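PDB 6ICN: methylxanthine N1-demethylase NdmA from Pseudomonas putida, which catalyses the N1-demethylation of caffeine to theobromine and formaldehyde, using NADH and oxygen, and likewise demethylates theophylline, paraxanthine and 1-methylxanthine. Local coordinates for residues 38-43 against 170-175; 280-285 against 298-303. All coordinates share one frame; numbering follows the deposited sequence.

Interaction 1 (38-43 against 170-175)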
loop_
_atom_site.group_PDB
_atom_site.type_symbol
_atom_site.label_atom_id
_atom_site.label_comp_id
_atom_site.label_asym_id
_atom_site.label_seq_id
_atom_site.Cartn_x
_atom_site.Cartn_y
_atom_site.Cartn_z
ATOM N N VAL A 38 11.502 -26.043 -14.951
ATOM C CA VAL A 38 11.857 -24.764 -14.349
ATOM C C VAL A 38 10.938 -23.637 -14.776
ATOM O O VAL A 38 10.834 -22.639 -14.042
ATOM C CB VAL A 38 13.325 -24.390 -14.631
ATOM C CG1 VAL A 38 14.250 -25.425 -13.959
ATOM C CG2 VAL A 38 13.610 -24.281 -16.154
ATOM N N CYS A 39 10.250 -23.770 -15.898
ATOM C CA CYS A 39 9.339 -22.740 -16.372
ATOM C C CYS A 39 8.501 -23.340 -17.482
ATOM O O CYS A 39 8.834 -24.401 -18.020
ATOM C CB CYS A 39 10.105 -21.506 -16.869
ATOM S SG CYS A 39 11.142 -21.771 -18.352
ATOM N N THR A 40 7.387 -22.678 -17.786
ATOM C CA THR A 40 6.675 -23.001 -19.012
ATOM C C THR A 40 7.341 -22.298 -20.190
ATOM O O THR A 40 8.063 -21.304 -20.027
ATOM C CB THR A 40 5.206 -22.567 -18.952
ATOM O OG1 THR A 40 5.135 -21.132 -18.888
ATOM C CG2 THR A 40 4.504 -23.174 -17.730
ATOM N N VAL A 41 7.107 -22.846 -21.388
ATOM C CA VAL A 41 7.550 -22.168 -22.607
ATOM C C VAL A 41 6.940 -20.775 -22.677
ATOM O O VAL A 41 7.626 -19.795 -23.000
ATOM C CB VAL A 41 7.209 -23.010 -23.853
ATOM C CG1 VAL A 41 7.500 -22.216 -25.145
ATOM C CG2 VAL A 41 8.033 -24.301 -23.847
ATOM N N THR A 42 5.666 -20.660 -22.289
ATOM C CA THR A 42 4.995 -19.363 -22.222
ATOM C C THR A 42 5.756 -18.374 -21.333
ATOM O O THR A 42 5.988 -17.221 -21.730
ATOM C CB THR A 42 3.561 -19.566 -21.740
ATOM O OG1 THR A 42 2.831 -20.233 -22.783
ATOM C CG2 THR A 42 2.894 -18.212 -21.438
ATOM N N GLU A 43 6.192 -18.810 -20.144
ATOM C CA GLU A 43 6.992 -17.922 -19.297
ATOM C C GLU A 43 8.276 -17.480 -19.991
ATOM O O GLU A 43 8.660 -16.307 -19.910
ATOM C CB GLU A 43 7.332 -18.609 -17.973
ATOM C CG GLU A 43 6.205 -18.684 -16.993
ATOM C CD GLU A 43 6.643 -19.367 -15.717
ATOM O OE1 GLU A 43 7.108 -20.516 -15.804
ATOM O OE2 GLU A 43 6.525 -18.755 -14.629
ATOM N N GLN A 170 -1.498 -24.948 -17.179
ATOM C CA GLN A 170 -1.822 -23.840 -16.283
ATOM C C GLN A 170 -0.591 -22.990 -15.976
ATOM O O GLN A 170 0.555 -23.394 -16.180
ATOM C CB GLN A 170 -2.443 -24.356 -14.986
ATOM C CG GLN A 170 -3.786 -24.994 -15.215
ATOM C CD GLN A 170 -4.706 -24.964 -14.002
ATOM O OE1 GLN A 170 -5.774 -25.546 -14.032
ATOM N NE2 GLN A 170 -4.295 -24.273 -12.938
ATOM N N GLU A 171 -0.846 -21.780 -15.483
ATOM C CA GLU A 171 0.256 -20.981 -14.979
ATOM C C GLU A 171 0.847 -21.649 -13.737
ATOM O O GLU A 171 0.120 -22.257 -12.951
ATOM C CB GLU A 171 -0.223 -19.574 -14.651
ATOM C CG GLU A 171 -0.466 -18.766 -15.931
ATOM C CD GLU A 171 -1.087 -17.414 -15.687
ATOM O OE1 GLU A 171 -1.318 -17.055 -14.512
ATOM O OE2 GLU A 171 -1.332 -16.710 -16.689
ATOM N N PRO A 172 2.152 -21.525 -13.521
ATOM C CA PRO A 172 2.746 -22.138 -12.323
ATOM C C PRO A 172 2.205 -21.509 -11.048
ATOM O O PRO A 172 1.807 -20.342 -11.027
ATOM C CB PRO A 172 4.250 -21.886 -12.481
ATOM C CG PRO A 172 4.400 -20.931 -13.627
ATOM C CD PRO A 172 3.157 -20.981 -14.451
ATOM N N TYR A 173 2.205 -22.304 -9.969
ATOM C CA TYR A 173 1.796 -21.832 -8.651
ATOM C C TYR A 173 2.903 -22.119 -7.639
ATOM O O TYR A 173 3.504 -23.198 -7.633
ATOM C CB TYR A 173 0.447 -22.453 -8.214
ATOM C CG TYR A 173 0.403 -23.965 -8.114
ATOM C CD1 TYR A 173 0.282 -24.767 -9.258
ATOM C CD2 TYR A 173 0.469 -24.605 -6.867
ATOM C CE1 TYR A 173 0.239 -26.157 -9.159
ATOM C CE2 TYR A 173 0.409 -25.992 -6.767
ATOM C CZ TYR A 173 0.297 -26.763 -7.904
ATOM O OH TYR A 173 0.272 -28.136 -7.800
ATOM N N TRP A 174 3.190 -21.135 -6.805
ATOM C CA TRP A 174 4.312 -21.212 -5.877
ATOM C C TRP A 174 3.813 -21.541 -4.480
ATOM O O TRP A 174 2.874 -20.909 -3.999
ATOM C CB TRP A 174 5.057 -19.886 -5.846
ATOM C CG TRP A 174 5.782 -19.591 -7.099
ATOM C CD1 TRP A 174 5.245 -19.188 -8.295
ATOM C CD2 TRP A 174 7.186 -19.636 -7.276
ATOM N NE1 TRP A 174 6.246 -19.000 -9.211
ATOM C CE2 TRP A 174 7.449 -19.265 -8.613
ATOM C CE3 TRP A 174 8.248 -19.969 -6.443
ATOM C CZ2 TRP A 174 8.736 -19.203 -9.121
ATOM C CZ3 TRP A 174 9.536 -19.906 -6.952
ATOM C CH2 TRP A 174 9.764 -19.528 -8.277
ATOM N N TRP A 175 4.445 -22.518 -3.829
ATOM C CA TRP A 175 4.122 -22.868 -2.453
ATOM C C TRP A 175 5.362 -22.806 -1.575
ATOM O O TRP A 175 6.466 -23.161 -1.996
ATOM C CB TRP A 175 3.540 -24.280 -2.345
ATOM C CG TRP A 175 2.100 -24.436 -2.739
ATOM C CD1 TRP A 175 1.257 -23.469 -3.219
ATOM C CD2 TRP A 175 1.330 -25.633 -2.638
ATOM N NE1 TRP A 175 0.003 -24.008 -3.438
ATOM C CE2 TRP A 175 0.026 -25.332 -3.087
ATOM C CE3 TRP A 175 1.615 -26.938 -2.213
ATOM C CZ2 TRP A 175 -0.985 -26.291 -3.124
ATOM C CZ3 TRP A 175 0.598 -27.894 -2.257
ATOM C CH2 TRP A 175 -0.682 -27.556 -2.700
HETATM O O HOH W 1 5.940 -18.181 -12.099
#
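Glu-43, one half of a capping box with Thr-40, sets its carboxylate against the ring of Pro-172 where the Rieske domain meets the caffeine-binding domain. Thr-40 ends strand 35-40 and caps helix 41-47: its OG1 accepts from Glu-43 N at 2.8 Å. The Glu-43 chain leaves CB with CG anti to the carbonyl carbon (chi1 -76°), which folds it back beside the threonine hydroxyl, CG lying 3.3 Å from Thr-40 OG1. Beyond CG the chain runs extended, carrying CD to within 3.4 Å of Pro-172 CG. Pro-172 CG lies over the face of the carboxylate, near both oxygens, and is 3.2 Å from Glu-43 OE2. Glu-43 OE1 closes the box, taking the Thr-40 N-H on its anti lone pair at 2.9 Å, with an N-H...O angle of 158°. Lys-279 forms a salt bridge with the same oxygen, tying the box to strand 277-286, the neighbour of strand 166-175. These bonds, with the water on OE2, restrain the carboxylate from turning, and its negative charge is probably stabilised. Thr-40 adds a looser touch, its methyl CG2 standing 4.2 Å from Pro-172 CD. No direct hydrogen bond joins the two segments; instead a water donates to Glu-43 OE2 and accepts from Trp-174 NE1 at 3.0 Å, lying in the plane of the indole at its edge.

Interaction 2 (280-285 against 298-303); sequences NFLIFA and AFNDLV. With CFF (caffeine), chain F.
The caffeine pocket of the oxygenase domain is walled here by helix 293-313 lying against strand 277-286 of the antiparallel sheet, with Asn-300 reaching from the helix to Leu-282 and Phe-284. Its amide has two different ends. ND2 turns to the strand, 3.4 Å from Leu-282 CD2 and also 3.4 Å from Phe-284 CD1. The leucine chain crosses the asparagine at about a right angle; the phenylalanine ring meets ND2 obliquely, with ring and amide planes 72° apart. In this apolar setting the buried amide nitrogen donates to Gln-170 OE1 of strand 166-175, a hydrogen bond that helps fix the rotation of the amide. OD1 consequently faces the ligand, 3.0 Å from caffeine C8 and close to the plane of the five-membered ring, where the slightly acidic C8-H is probably directed. The same oxygen lies 3.3 Å from the N7 methyl, C14. One turn on, Val-303 packs its CG1, anti to the backbone N (chi1 169°), 3.8 Å from caffeine O13, while the Phe-299 ring presents its edge to C8. Were Asn-300 cut back to an alanine, Gln-170 OE1 would probably lose this donor and a gap would open between Leu-282 and the imidazole end of caffeine. A long helix packed on an antiparallel sheet, with the substrate held between them, is the helix-grip arrangement of Rieske oxygenase catalytic domains.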
loop_
_atom_site.group_PDB
_atom_site.type_symbol
_atom_site.label_atom_id
_atom_site.label_comp_id
_atom_site.label_asym_id
_atom_site.label_seq_id
_atom_site.Cartn_x
_atom_site.Cartn_y
_atom_site.Cartn_z
ATOM N N ASN A 280 5.278 -25.000 -8.860
ATOM C CA ASN A 280 4.514 -26.178 -9.231
ATOM C C ASN A 280 3.814 -25.984 -10.568
ATOM O O ASN A 280 3.347 -24.889 -10.889
ATOM C CB ASN A 280 3.515 -26.525 -8.131
ATOM C CG ASN A 280 4.219 -26.758 -6.806
ATOM O OD1 ASN A 280 4.872 -27.791 -6.623
ATOM N ND2 ASN A 280 4.148 -25.780 -5.903
ATOM N N PHE A 281 3.742 -27.062 -11.347
ATOM C CA PHE A 281 3.136 -27.046 -12.671
ATOM C C PHE A 281 2.002 -28.060 -12.725
ATOM O O PHE A 281 2.156 -29.197 -12.259
ATOM C CB PHE A 281 4.185 -27.369 -13.752
ATOM C CG PHE A 281 5.370 -26.429 -13.754
ATOM C CD1 PHE A 281 6.451 -26.641 -12.891
ATOM C CD2 PHE A 281 5.406 -25.327 -14.611
ATOM C CE1 PHE A 281 7.550 -25.777 -12.889
ATOM C CE2 PHE A 281 6.504 -24.448 -14.608
ATOM C CZ PHE A 281 7.571 -24.665 -13.750
ATOM N N LEU A 282 0.867 -27.648 -13.289
ATOM C CA LEU A 282 -0.234 -28.549 -13.606
ATOM C C LEU A 282 -0.565 -28.425 -15.085
ATOM O O LEU A 282 -0.791 -27.315 -15.594
ATOM C CB LEU A 282 -1.498 -28.249 -12.780
ATOM C CG LEU A 282 -2.691 -29.155 -13.155
ATOM C CD1 LEU A 282 -2.424 -30.594 -12.700
ATOM C CD2 LEU A 282 -4.015 -28.638 -12.577
ATOM N N ILE A 283 -0.561 -29.557 -15.774
ATOM C CA ILE A 283 -1.091 -29.670 -17.126
ATOM C C ILE A 283 -2.260 -30.638 -17.050
ATOM O O ILE A 283 -2.141 -31.695 -16.417
ATOM C CB ILE A 283 -0.028 -30.192 -18.109
ATOM C CG1 ILE A 283 1.250 -29.368 -18.017
ATOM C CG2 ILE A 283 -0.563 -30.172 -19.543
ATOM C CD1 ILE A 283 2.360 -29.864 -18.921
ATOM N N PHE A 284 -3.384 -30.298 -17.676
ATOM C CA PHE A 284 -4.500 -31.233 -17.638
ATOM C C PHE A 284 -5.076 -31.414 -19.032
ATOM O O PHE A 284 -5.073 -30.490 -19.854
ATOM C CB PHE A 284 -5.605 -30.830 -16.619
ATOM C CG PHE A 284 -6.344 -29.572 -16.965
ATOM C CD1 PHE A 284 -5.866 -28.339 -16.556
ATOM C CD2 PHE A 284 -7.529 -29.627 -17.680
ATOM C CE1 PHE A 284 -6.561 -27.181 -16.862
ATOM C CE2 PHE A 284 -8.222 -28.468 -18.011
ATOM C CZ PHE A 284 -7.735 -27.244 -17.603
ATOM N N ALA A 285 -5.543 -32.635 -19.287
ATOM C CA ALA A 285 -6.049 -33.021 -20.599
ATOM C C ALA A 285 -7.416 -33.654 -20.438
ATOM O O ALA A 285 -7.667 -34.360 -19.454
ATOM C CB ALA A 285 -5.116 -34.008 -21.306
ATOM N N ALA A 298 -10.633 -22.995 -12.866
ATOM C CA ALA A 298 -11.139 -22.476 -11.604
ATOM C C ALA A 298 -11.246 -23.586 -10.564
ATOM O O ALA A 298 -10.920 -23.373 -9.385
ATOM C CB ALA A 298 -12.498 -21.806 -11.819
ATOM N N PHE A 299 -11.691 -24.777 -10.985
ATOM C CA PHE A 299 -11.779 -25.917 -10.076
ATOM C C PHE A 299 -10.395 -26.328 -9.567
ATOM O O PHE A 299 -10.199 -26.524 -8.360
ATOM C CB PHE A 299 -12.459 -27.090 -10.770
ATOM C CG PHE A 299 -12.640 -28.278 -9.875
ATOM C CD1 PHE A 299 -13.692 -28.325 -8.981
ATOM C CD2 PHE A 299 -11.738 -29.324 -9.907
ATOM C CE1 PHE A 299 -13.853 -29.414 -8.132
ATOM C CE2 PHE A 299 -11.893 -30.414 -9.064
ATOM C CZ PHE A 299 -12.950 -30.456 -8.179
ATOM N N ASN A 300 -9.420 -26.457 -10.471
ATOM C CA ASN A 300 -8.061 -26.792 -10.030
ATOM C C ASN A 300 -7.535 -25.753 -9.046
ATOM O O ASN A 300 -6.932 -26.101 -8.024
ATOM C CB ASN A 300 -7.113 -26.907 -11.234
ATOM C CG ASN A 300 -7.480 -28.055 -12.154
ATOM O OD1 ASN A 300 -8.039 -29.056 -11.715
ATOM N ND2 ASN A 300 -7.197 -27.899 -13.442
ATOM N N ASP A 301 -7.750 -24.466 -9.344
ATOM C CA ASP A 301 -7.273 -23.411 -8.464
ATOM C C ASP A 301 -7.925 -23.503 -7.090
ATOM O O ASP A 301 -7.282 -23.232 -6.066
ATOM C CB ASP A 301 -7.551 -22.045 -9.090
ATOM C CG ASP A 301 -6.637 -21.732 -10.276
ATOM O OD1 ASP A 301 -5.664 -22.480 -10.522
ATOM O OD2 ASP A 301 -6.920 -20.718 -10.948
ATOM N N LEU A 302 -9.205 -23.884 -7.049
ATOM C CA LEU A 302 -9.907 -24.056 -5.775
ATOM C C LEU A 302 -9.293 -25.190 -4.958
ATOM O O LEU A 302 -9.035 -25.035 -3.754
ATOM C CB LEU A 302 -11.397 -24.320 -6.051
ATOM C CG LEU A 302 -12.288 -24.705 -4.869
ATOM C CD1 LEU A 302 -12.274 -23.588 -3.825
ATOM C CD2 LEU A 302 -13.712 -25.032 -5.333
ATOM N N VAL A 303 -9.047 -26.332 -5.608
ATOM C CA VAL A 303 -8.367 -27.459 -4.960
ATOM C C VAL A 303 -7.028 -27.014 -4.386
ATOM O O VAL A 303 -6.711 -27.275 -3.217
ATOM C CB VAL A 303 -8.189 -28.614 -5.965
ATOM C CG1 VAL A 303 -7.247 -29.696 -5.397
ATOM C CG2 VAL A 303 -9.547 -29.223 -6.339
HETATM N N1 CFF F . -5.643 -33.957 -6.952
HETATM C C2 CFF F . -6.627 -34.841 -7.316
HETATM C C10 CFF F . -4.612 -34.372 -6.018
HETATM C C6 CFF F . -5.625 -32.715 -7.443
HETATM N N3 CFF F . -7.596 -34.458 -8.186
HETATM O O11 CFF F . -6.636 -35.948 -6.870
HETATM C C12 CFF F . -8.650 -35.389 -8.579
HETATM C C4 CFF F . -7.582 -33.200 -8.685
HETATM C C5 CFF F . -6.612 -32.333 -8.333
HETATM N N9 CFF F . -8.403 -32.572 -9.545
HETATM O O13 CFF F . -4.762 -31.945 -7.121
HETATM N N7 CFF F . -6.833 -31.177 -8.986
HETATM C C8 CFF F . -7.936 -31.326 -9.729
HETATM C C14 CFF F . -6.210 -29.868 -9.081
#

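How the interactions relate
Interactions 1 and 2, their centres 12 Å apart, meet through strands 166-175 and 277-286, neighbours in one antiparallel sheet. Tyr-173 O and Asn-280 N, 2.8 Å apart, probably form one backbone bond of that pairing. Gln-170 OE1, 2.8 Å from Asn-300 ND2, joins the strand bordering the Rieske domain to a residue touching caffeine. The nearest atoms of the Gln-170 side chain and caffeine are about 7 Å apart. The cobalt ion, held by His-191, His-196 and Asp-307, is about 11 Å from the Asn-300 side chain and about 14 Å from that of Gln-170. Segment 170-175 also reaches the site directly: Trp-175 touches the metal ligand Asp-307, and the Tyr-173 ring stacks on Phe-304 of the caffeine pocket.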